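Local coordinates for protein YHR177W (Saccharomyces cerevisiae, PDB 4M8B) that probably binds DNA through its WOPR domain, a module of fungal transcription factors, at residues A20-G25 / R157-N162. Numbering follows the deposited sequence.
Sequences ALVFQG and RRPSEN
Leu21 and Val22, neighbours on helix 16-28 in the Gti1/Pac2 (WOPR) family region, meet the short 3-10 turn at Pro159 and Ser160, in the loop between helices 148-153 and 172-179, through methyl groups alone. The contact's nearest atom is about 10 Å from the bound nucleic acid. The packed part centres on Leu21 CD1, which lies over the turn's backbone, 3.7 Å from Pro159 C, and reaches Ser160 CB, 3.9 Å away. With CG anti to its own carbonyl carbon (chi1 -68°) and CD1 extended on from CA (chi2 166°), Leu21 carries this methyl toward the loop. Beside it, Val22 CG2 rests 3.9 Å from Pro159 CG, the valine and the proline ring slanting across each other. Leu21, Val22 and Pro159 are buried; polarity gathers on the looser side, where Ser160 and Arg158 are partly exposed. There Ser160 OG hydrogen-bonds Asp18, and Arg158 forms salt bridges with Asp15 and Asp18. Exposed Arg157 reaches back within the loop, its NH2 3.1 Å from Glu161 O at 148°. The segments bury 143 Å², largely by apolar contacts; the division implies an apolar seam fastened at its margin to the helix's first turn and the residue just before it.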
loop_
_atom_site.group_PDB
_atom_site.type_symbol
_atom_site.label_atom_id
_atom_site.label_comp_id
_atom_site.label_asym_id
_atom_site.label_seq_id
_atom_site.Cartn_x
_atom_site.Cartn_y
_atom_site.Cartn_z
ATOM N N ALA C 20 8.370 -5.725 -6.598
ATOM C CA ALA C 20 9.716 -5.569 -7.135
ATOM C C ALA C 20 9.735 -4.618 -8.321
ATOM O O ALA C 20 10.643 -3.798 -8.458
ATOM C CB ALA C 20 10.284 -6.917 -7.525
ATOM N N LEU C 21 8.720 -4.724 -9.169
ATOM C CA LEU C 21 8.610 -3.868 -10.343
ATOM C C LEU C 21 8.420 -2.400 -9.952
ATOM O O LEU C 21 9.067 -1.515 -10.513
ATOM C CB LEU C 21 7.473 -4.350 -11.247
ATOM C CG LEU C 21 7.725 -5.704 -11.921
ATOM C CD1 LEU C 21 6.447 -6.281 -12.516
ATOM C CD2 LEU C 21 8.791 -5.563 -12.994
ATOM N N VAL C 22 7.545 -2.151 -8.982
ATOM C CA VAL C 22 7.291 -0.792 -8.508
ATOM C C VAL C 22 8.551 -0.167 -7.911
ATOM O O VAL C 22 8.942 0.938 -8.282
ATOM C CB VAL C 22 6.161 -0.759 -7.462
ATOM C CG1 VAL C 22 5.949 0.662 -6.953
ATOM C CG2 VAL C 22 4.876 -1.316 -8.053
ATOM N N PHE C 23 9.182 -0.888 -6.992
ATOM C CA PHE C 23 10.420 -0.437 -6.370
ATOM C C PHE C 23 11.512 -0.170 -7.403
ATOM O O PHE C 23 12.166 0.872 -7.362
ATOM C CB PHE C 23 10.899 -1.463 -5.341
ATOM C CG PHE C 23 10.160 -1.404 -4.029
ATOM C CD1 PHE C 23 9.838 -0.189 -3.450
ATOM C CD2 PHE C 23 9.788 -2.566 -3.375
ATOM C CE1 PHE C 23 9.163 -0.136 -2.238
ATOM C CE2 PHE C 23 9.112 -2.518 -2.166
ATOM C CZ PHE C 23 8.799 -1.303 -1.598
ATOM N N GLN C 24 11.706 -1.108 -8.328
ATOM C CA GLN C 24 12.724 -0.951 -9.363
ATOM C C GLN C 24 12.423 0.279 -10.212
ATOM O O GLN C 24 13.325 1.039 -10.564
ATOM C CB GLN C 24 12.813 -2.199 -10.244
ATOM C CG GLN C 24 13.986 -2.193 -11.217
ATOM C CD GLN C 24 15.333 -2.170 -10.513
ATOM O OE1 GLN C 24 15.606 -3.003 -9.649
ATOM N NE2 GLN C 24 16.179 -1.209 -10.876
ATOM N N GLY C 25 11.146 0.478 -10.518
ATOM C CA GLY C 25 10.715 1.643 -11.269
ATOM C C GLY C 25 11.018 2.935 -10.537
ATOM O O GLY C 25 11.270 3.969 -11.157
ATOM N N ARG C 157 -5.141 -3.258 -12.485
ATOM C CA ARG C 157 -4.078 -4.029 -13.122
ATOM C C ARG C 157 -2.865 -4.219 -12.215
ATOM O O ARG C 157 -2.383 -3.271 -11.593
ATOM C CB ARG C 157 -3.634 -3.354 -14.424
ATOM C CG ARG C 157 -4.751 -3.133 -15.428
ATOM C CD ARG C 157 -4.203 -2.618 -16.746
ATOM N NE ARG C 157 -3.300 -3.579 -17.372
ATOM C CZ ARG C 157 -2.556 -3.320 -18.441
ATOM N NH1 ARG C 157 -2.601 -2.122 -19.007
ATOM N NH2 ARG C 157 -1.763 -4.259 -18.942
ATOM N N ARG C 158 -2.374 -5.451 -12.149
ATOM C CA ARG C 158 -1.133 -5.734 -11.448
ATOM C C ARG C 158 0.035 -5.254 -12.299
ATOM O O ARG C 158 -0.005 -5.364 -13.524
ATOM C CB ARG C 158 -1.005 -7.231 -11.182
ATOM C CG ARG C 158 -2.159 -7.824 -10.396
ATOM C CD ARG C 158 -1.994 -9.324 -10.245
ATOM N NE ARG C 158 -0.635 -9.676 -9.841
ATOM C CZ ARG C 158 -0.164 -10.917 -9.800
ATOM N NH1 ARG C 158 -0.941 -11.936 -10.139
ATOM N NH2 ARG C 158 1.088 -11.137 -9.424
ATOM N N PRO C 159 1.073 -4.701 -11.653
ATOM C CA PRO C 159 2.276 -4.278 -12.375
ATOM C C PRO C 159 2.871 -5.418 -13.204
ATOM O O PRO C 159 3.305 -5.186 -14.330
ATOM C CB PRO C 159 3.235 -3.877 -11.249
ATOM C CG PRO C 159 2.335 -3.457 -10.129
ATOM C CD PRO C 159 1.132 -4.357 -10.220
ATOM N N SER C 160 2.873 -6.629 -12.655
ATOM C CA SER C 160 3.463 -7.785 -13.330
ATOM C C SER C 160 2.668 -8.247 -14.551
ATOM O O SER C 160 3.143 -9.072 -15.328
ATOM C CB SER C 160 3.653 -8.947 -12.350
ATOM O OG SER C 160 2.418 -9.355 -11.790
ATOM N N GLU C 161 1.460 -7.717 -14.715
ATOM C CA GLU C 161 0.642 -8.011 -15.888
ATOM C C GLU C 161 0.402 -6.737 -16.689
ATOM O O GLU C 161 -0.556 -6.637 -17.456
ATOM C CB GLU C 161 -0.691 -8.638 -15.472
ATOM C CG GLU C 161 -0.541 -9.926 -14.678
ATOM C CD GLU C 161 -1.873 -10.506 -14.239
ATOM O OE1 GLU C 161 -2.924 -9.946 -14.620
ATOM O OE2 GLU C 161 -1.871 -11.521 -13.511
ATOM N N ASN C 162 1.287 -5.764 -16.497
ATOM C CA ASN C 162 1.177 -4.463 -17.142
ATOM C C ASN C 162 2.463 -4.145 -17.889
ATOM O O ASN C 162 3.494 -3.869 -17.271
ATOM C CB ASN C 162 0.883 -3.379 -16.095
ATOM C CG ASN C 162 0.580 -2.016 -16.711
ATOM O OD1 ASN C 162 1.025 -1.695 -17.814
ATOM N ND2 ASN C 162 -0.172 -1.200 -15.981
#